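PDB 3R67: putative Glycosidase from Bacteroides thetaiotaomicron, which is a putative glycosidase whose precise role is not established, of a family that probably shares the five-bladed beta-propeller fold. Local coordinates for residues 17-21 against 22-26. Residues are numbered along the deposited sequence; the frame is centred on the assembly and turned at random.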
loop_
_atom_site.group_PDB
_atom_site.type_symbol
_atom_site.label_atom_id
_atom_site.label_comp_id
_atom_site.label_asym_id
_atom_site.label_seq_id
_atom_site.Cartn_x
_atom_site.Cartn_y
_atom_site.Cartn_z
ATOM N N PHE A 17 -1.341 9.544 -15.091
ATOM C CA PHE A 17 -0.123 8.861 -14.653
ATOM C C PHE A 17 0.423 8.096 -15.833
ATOM O O PHE A 17 -0.291 7.273 -16.408
ATOM C CB PHE A 17 -0.318 7.950 -13.433
ATOM C CG PHE A 17 -0.375 8.661 -12.108
ATOM C CD1 PHE A 17 0.791 9.048 -11.455
ATOM C CD2 PHE A 17 -1.592 8.898 -11.485
ATOM C CE1 PHE A 17 0.739 9.724 -10.226
ATOM C CE2 PHE A 17 -1.643 9.541 -10.234
ATOM C CZ PHE A 17 -0.477 9.956 -9.621
ATOM N N GLN A 18 1.669 8.397 -16.232
ATOM C CA GLN A 18 2.295 7.807 -17.413
ATOM C C GLN A 18 3.554 7.038 -17.069
ATOM O O GLN A 18 4.320 7.443 -16.186
ATOM C CB GLN A 18 2.651 8.918 -18.419
ATOM C CG GLN A 18 1.461 9.772 -18.886
ATOM C CD GLN A 18 0.402 8.998 -19.640
ATOM O OE1 GLN A 18 0.694 8.062 -20.399
ATOM N NE2 GLN A 18 -0.851 9.424 -19.496
ATOM N N ARG A 19 3.786 5.940 -17.794
ATOM C CA ARG A 19 4.976 5.103 -17.630
ATOM C C ARG A 19 6.198 5.821 -18.214
ATOM O O ARG A 19 6.210 6.109 -19.412
ATOM C CB ARG A 19 4.771 3.720 -18.301
ATOM C CG ARG A 19 3.791 2.822 -17.581
ATOM C CD ARG A 19 3.194 1.760 -18.485
ATOM N NE ARG A 19 2.222 0.924 -17.766
ATOM C CZ ARG A 19 0.938 1.223 -17.592
ATOM N NH1 ARG A 19 0.448 2.372 -18.041
ATOM N NH2 ARG A 19 0.141 0.389 -16.932
ATOM N N PRO A 20 7.214 6.175 -17.391
ATOM C CA PRO A 20 8.422 6.806 -17.951
ATOM C C PRO A 20 9.192 5.800 -18.797
ATOM O O PRO A 20 9.271 4.619 -18.415
ATOM C CB PRO A 20 9.201 7.243 -16.713
ATOM C CG PRO A 20 8.763 6.311 -15.649
ATOM C CD PRO A 20 7.378 5.872 -15.951
ATOM N N GLU A 21 9.725 6.242 -19.945
ATOM C CA GLU A 21 10.390 5.381 -20.930
ATOM C C GLU A 21 11.690 4.795 -20.389
ATOM O O GLU A 21 12.486 5.510 -19.755
ATOM C CB GLU A 21 10.683 6.140 -22.246
ATOM C CG GLU A 21 9.453 6.679 -22.961
ATOM C CD GLU A 21 8.732 7.861 -22.337
ATOM O OE1 GLU A 21 9.349 8.579 -21.515
ATOM O OE2 GLU A 21 7.577 8.121 -22.748
ATOM N N GLY A 22 11.850 3.490 -20.647
ATOM C CA GLY A 22 12.989 2.662 -20.285
ATOM C C GLY A 22 13.323 2.576 -18.816
ATOM O O GLY A 22 14.439 2.208 -18.484
ATOM N N ILE A 23 12.364 2.832 -17.925
ATOM C CA ILE A 23 12.615 2.863 -16.482
ATOM C C ILE A 23 12.130 1.586 -15.746
ATOM O O ILE A 23 12.818 1.135 -14.821
ATOM C CB ILE A 23 11.896 4.124 -15.899
ATOM C CG1 ILE A 23 12.600 5.417 -16.363
ATOM C CG2 ILE A 23 11.755 4.121 -14.375
ATOM C CD1 ILE A 23 14.131 5.586 -16.028
ATOM N N ASN A 24 10.962 1.044 -16.114
ATOM C CA ASN A 24 10.354 -0.069 -15.393
ATOM C C ASN A 24 10.810 -1.450 -15.912
ATOM O O ASN A 24 11.014 -1.615 -17.105
ATOM C CB ASN A 24 8.834 0.030 -15.484
ATOM C CG ASN A 24 8.309 1.233 -14.753
ATOM O OD1 ASN A 24 8.754 1.542 -13.647
ATOM N ND2 ASN A 24 7.288 1.886 -15.300
ATOM N N PRO A 25 10.975 -2.458 -15.013
ATOM C CA PRO A 25 10.767 -2.404 -13.543
ATOM C C PRO A 25 11.891 -1.676 -12.834
ATOM O O PRO A 25 13.045 -1.745 -13.228
ATOM C CB PRO A 25 10.733 -3.881 -13.135
ATOM C CG PRO A 25 11.557 -4.585 -14.165
ATOM C CD PRO A 25 11.398 -3.806 -15.454
ATOM N N ILE A 26 11.542 -0.965 -11.785
ATOM C CA ILE A 26 12.541 -0.283 -10.980
ATOM C C ILE A 26 13.155 -1.293 -9.961
ATOM O O ILE A 26 14.284 -1.094 -9.544
ATOM C CB ILE A 26 11.981 0.985 -10.280
ATOM C CG1 ILE A 26 10.845 0.672 -9.279
ATOM C CG2 ILE A 26 11.523 2.003 -11.327
ATOM C CD1 ILE A 26 10.662 1.696 -8.189
HETATM O O HOH W 1 9.032 2.023 -18.291
#
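Ile23 turns its CG1 branch to the side of its own backbone N and sets CG2 opposite that nitrogen (chi1 -70°), and this rotation presents both branches to the ring of Pro20. The two side chains cross at about a right angle: CG of Pro20 lies 3.8 Å from CB of Ile23, with CG2 alongside, while CB of Pro20 meets CG1 of Ile23 at 3.9 Å. The same CG1 also comes within 3.4 Å of the carbonyl O of Glu21. A comparable torsion in Asn24 (chi1 -66°) brings its amide nitrogen near the proline ring, again crossing at about a right angle, with ND2 4.0 Å from Pro20 CD.

The backbone illustrates how water can complete an open turn. Glu21 and Gly22 hold the central positions of a type II beta turn, the glycine at positive phi (58°), yet Pro20 O stays 3.6 Å from Ile23 N. A water instead donates to Pro20 O at 2.6 Å and accepts from Asn24 N at 3.1 Å, bridging the two arms.

Arg19 extends from the first arm to a salt bridge with Glu313. OD1 of Asn24 accepts from Val348 N, and Leu93 packs on both Pro20 and Ile23. The turn thus forms a surface loop ahead of strand 35-37, with backbone bonds from Gln18 to Val350 and from Ile26 to Val346 tying its two arms to strand 345-351.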